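Local structure of PHD finger protein 3 (Homo sapiens, 6IC9) at residues A[46-57]-A[98-109]. The protein reads the phosphorylated C-terminal domain of RNA polymerase II through its SPOC domain, the part described here, and regulates neuronal gene expression. Sequence-based numbering, arbitrary orientation.
Sequences PDSIQVGGRISP and FSSRKRYGVAAN
Ile55 and Tyr104 lie at a closely packed end of this antiparallel pairing of strands 48-55 and 104-107, exchanging two backbone hydrogen bonds. Ile55 also presses its CG2 branch against CG2 of Val106 at 3.5 Å, closer than usual van der Waals contact. With Tyr104 CG anti to its carbonyl carbon (chi1 -62°), the ring lies beneath Pro57, whose rigid pyrrolidine lays CB over one face in a CH-pi contact, 3.9 Å from the centroid. The Tyr104 hydroxyl is hydrogen-bonded to Trp61. On the other side of the sheet, Phe98 turns its ring edge to Arg54 CB, 3.8 Å from CE1, and to Val51 CG1. Midway along the pairing, Val106 is met by two residues of the other strand, Gly52 and Gly53, a classic beta bulge; a side chain on Gly52 would run into Ala108 CB. In this SPOC domain the bulged edge also receives the phosphorylated CTD peptide: the backbones of Gly52 and Arg54 bond to it, and Arg54 NH2 is hydrogen-bonded to a modified side chain, probably a phosphoserine, an anion that a guanidinium suits. The looser side is that of exposed Arg101, whose side chain crosses that of Arg54 obliquely, Arg54 NH1 lying 3.9 Å from Arg101 NE; each also bonds to Tyr97. Past the strand, Asn109 continues the pairing with its amide, which can both give and accept: ND2 donates to Ser48 O (2.8 Å), and OD1 takes Gln50 N (3.0 Å) from above its carbonyl plane. A leucine here would probably leave Ser48 O and Gln50 N without these mates. Pro46 CG and the bent chain of Gln50 flank the amide nitrogen, each 3.6 Å from ND2.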
# COMPACT_ATOMS: atom_id res chain seq x y z
N PRO A 46 7.39 9.15 -3.44
CA PRO A 46 7.98 10.33 -2.78
C PRO A 46 8.82 9.92 -1.58
O PRO A 46 8.81 8.77 -1.13
CB PRO A 46 6.76 11.15 -2.36
CG PRO A 46 5.68 10.05 -2.08
CD PRO A 46 5.96 8.96 -3.13
N ASP A 47 9.59 10.91 -1.05
CA ASP A 47 10.34 10.69 0.19
C ASP A 47 9.42 10.30 1.36
O ASP A 47 9.84 9.60 2.28
CB ASP A 47 11.11 11.98 0.60
CG ASP A 47 12.35 12.24 -0.24
OD1 ASP A 47 12.69 11.42 -1.11
OD2 ASP A 47 13.00 13.29 -0.01
N SER A 48 8.24 10.88 1.42
CA SER A 48 7.28 10.67 2.49
C SER A 48 5.94 10.46 1.84
O SER A 48 5.46 11.35 1.14
CB SER A 48 7.22 11.85 3.45
OG SER A 48 6.21 11.60 4.41
N ILE A 49 5.37 9.27 2.01
CA ILE A 49 4.01 8.98 1.54
C ILE A 49 3.04 9.56 2.55
O ILE A 49 3.01 9.12 3.70
CB ILE A 49 3.78 7.47 1.42
CG1 ILE A 49 4.74 6.88 0.41
CG2 ILE A 49 2.26 7.19 1.10
CD1 ILE A 49 4.74 5.35 0.40
N GLN A 50 2.23 10.55 2.11
CA GLN A 50 1.27 11.23 2.97
C GLN A 50 -0.05 10.48 2.92
O GLN A 50 -0.67 10.40 1.87
CB GLN A 50 1.01 12.66 2.51
CG GLN A 50 2.27 13.52 2.55
CD GLN A 50 2.83 13.68 3.96
OE1 GLN A 50 2.08 13.84 4.96
NE2 GLN A 50 4.15 13.63 4.05
N VAL A 51 -0.47 9.93 4.04
CA VAL A 51 -1.76 9.23 4.06
C VAL A 51 -2.86 10.27 4.29
O VAL A 51 -2.93 10.88 5.36
CB VAL A 51 -1.77 8.14 5.13
CG1 VAL A 51 -3.10 7.37 5.09
CG2 VAL A 51 -0.55 7.24 4.97
N GLY A 52 -3.66 10.50 3.27
CA GLY A 52 -4.68 11.53 3.23
C GLY A 52 -6.05 11.12 3.67
O GLY A 52 -6.93 11.98 3.79
N GLY A 53 -6.31 9.84 3.84
CA GLY A 53 -7.67 9.44 4.15
C GLY A 53 -7.82 7.94 4.18
O GLY A 53 -6.84 7.19 4.12
N ARG A 54 -9.06 7.53 4.27
CA ARG A 54 -9.35 6.12 4.39
C ARG A 54 -10.49 5.74 3.47
O ARG A 54 -11.31 6.59 3.06
CB ARG A 54 -9.67 5.75 5.84
CG ARG A 54 -10.85 6.51 6.36
CD ARG A 54 -10.96 6.48 7.89
NE ARG A 54 -12.19 7.16 8.28
CZ ARG A 54 -12.49 7.52 9.53
NH1 ARG A 54 -11.64 7.28 10.52
NH2 ARG A 54 -13.66 8.11 9.79
N ILE A 55 -10.54 4.46 3.13
CA ILE A 55 -11.48 4.04 2.10
C ILE A 55 -11.93 2.61 2.41
O ILE A 55 -11.17 1.81 2.96
CB ILE A 55 -10.80 4.17 0.70
CG1 ILE A 55 -11.81 4.00 -0.46
CG2 ILE A 55 -9.59 3.19 0.57
CD1 ILE A 55 -11.17 4.33 -1.87
N SER A 56 -13.17 2.28 2.03
CA SER A 56 -13.69 0.94 2.24
C SER A 56 -12.97 -0.08 1.35
O SER A 56 -12.68 0.21 0.19
CB SER A 56 -15.18 0.95 1.95
OG SER A 56 -15.57 -0.30 1.45
N PRO A 57 -12.63 -1.26 1.87
CA PRO A 57 -11.94 -2.25 1.03
C PRO A 57 -12.74 -2.67 -0.20
O PRO A 57 -12.17 -2.85 -1.27
CB PRO A 57 -11.72 -3.44 1.99
CG PRO A 57 -11.61 -2.75 3.36
CD PRO A 57 -12.65 -1.64 3.30
N PHE A 98 -5.98 1.12 10.86
CA PHE A 98 -6.77 0.66 9.73
C PHE A 98 -7.37 -0.71 9.98
O PHE A 98 -8.48 -1.02 9.50
CB PHE A 98 -5.90 0.62 8.45
CG PHE A 98 -5.63 1.98 7.91
CD1 PHE A 98 -6.68 2.72 7.40
CD2 PHE A 98 -4.37 2.56 8.05
CE1 PHE A 98 -6.48 4.02 6.95
CE2 PHE A 98 -4.16 3.87 7.59
CZ PHE A 98 -5.23 4.60 7.07
N SER A 99 -6.64 -1.59 10.69
CA SER A 99 -7.18 -2.93 10.93
C SER A 99 -8.45 -2.86 11.75
O SER A 99 -9.44 -3.53 11.44
CB SER A 99 -6.14 -3.79 11.68
OG SER A 99 -6.61 -5.11 11.75
N SER A 100 -8.45 -2.03 12.80
CA SER A 100 -9.59 -1.95 13.71
C SER A 100 -10.82 -1.39 13.01
O SER A 100 -11.94 -1.87 13.23
CB SER A 100 -9.23 -1.08 14.94
OG SER A 100 -8.90 0.28 14.61
N ARG A 101 -10.63 -0.43 12.12
CA ARG A 101 -11.71 0.20 11.36
C ARG A 101 -12.09 -0.52 10.07
O ARG A 101 -13.09 -0.13 9.43
CB ARG A 101 -11.30 1.65 11.06
CG ARG A 101 -11.07 2.50 12.32
CD ARG A 101 -10.46 3.87 12.03
NE ARG A 101 -10.37 4.72 13.21
CZ ARG A 101 -9.52 4.54 14.20
NH1 ARG A 101 -8.65 3.51 14.18
NH2 ARG A 101 -9.52 5.39 15.21
N LYS A 102 -11.39 -1.59 9.70
CA LYS A 102 -11.63 -2.32 8.45
C LYS A 102 -11.65 -1.33 7.30
O LYS A 102 -12.61 -1.22 6.53
CB LYS A 102 -12.94 -3.12 8.51
CG LYS A 102 -12.96 -4.11 9.67
CD LYS A 102 -14.35 -4.76 9.82
CE LYS A 102 -14.36 -5.75 10.99
NZ LYS A 102 -13.38 -6.85 10.72
N ARG A 103 -10.57 -0.55 7.22
CA ARG A 103 -10.40 0.41 6.14
C ARG A 103 -9.02 0.19 5.55
O ARG A 103 -8.14 -0.43 6.16
CB ARG A 103 -10.53 1.89 6.64
CG ARG A 103 -11.96 2.26 7.16
CD ARG A 103 -12.97 2.29 6.01
NE ARG A 103 -14.30 2.73 6.44
CZ ARG A 103 -15.26 1.91 6.87
NH1 ARG A 103 -15.01 0.62 6.97
NH2 ARG A 103 -16.45 2.36 7.23
N TYR A 104 -8.83 0.75 4.36
CA TYR A 104 -7.50 0.94 3.80
C TYR A 104 -7.13 2.42 3.85
O TYR A 104 -7.99 3.31 3.86
CB TYR A 104 -7.43 0.46 2.33
CG TYR A 104 -7.70 -1.03 2.11
CD1 TYR A 104 -7.67 -1.97 3.19
CD2 TYR A 104 -7.99 -1.51 0.82
CE1 TYR A 104 -7.95 -3.32 2.98
CE2 TYR A 104 -8.25 -2.88 0.62
CZ TYR A 104 -8.23 -3.77 1.70
OH TYR A 104 -8.47 -5.11 1.50
N GLY A 105 -5.83 2.70 3.82
CA GLY A 105 -5.36 4.08 3.73
C GLY A 105 -5.24 4.51 2.27
O GLY A 105 -4.94 3.69 1.39
N VAL A 106 -5.40 5.81 2.02
CA VAL A 106 -5.26 6.40 0.67
C VAL A 106 -4.10 7.39 0.68
O VAL A 106 -4.10 8.34 1.48
CB VAL A 106 -6.55 7.11 0.23
CG1 VAL A 106 -6.39 7.57 -1.24
CG2 VAL A 106 -7.76 6.14 0.37
N ALA A 107 -3.11 7.17 -0.20
CA ALA A 107 -2.02 8.14 -0.35
C ALA A 107 -2.53 9.39 -1.05
O ALA A 107 -3.29 9.32 -2.03
CB ALA A 107 -0.83 7.54 -1.14
N ALA A 108 -2.09 10.56 -0.57
CA ALA A 108 -2.60 11.81 -1.11
C ALA A 108 -1.57 12.63 -1.90
O ALA A 108 -1.93 13.70 -2.41
CB ALA A 108 -3.16 12.67 0.03
N ASN A 109 -0.33 12.21 -2.00
CA ASN A 109 0.73 13.00 -2.66
C ASN A 109 1.46 12.15 -3.69
O ASN A 109 2.69 12.10 -3.75
CB ASN A 109 1.74 13.58 -1.65
CG ASN A 109 2.58 12.50 -0.95
OD1 ASN A 109 2.09 11.37 -0.74
ND2 ASN A 109 3.84 12.83 -0.61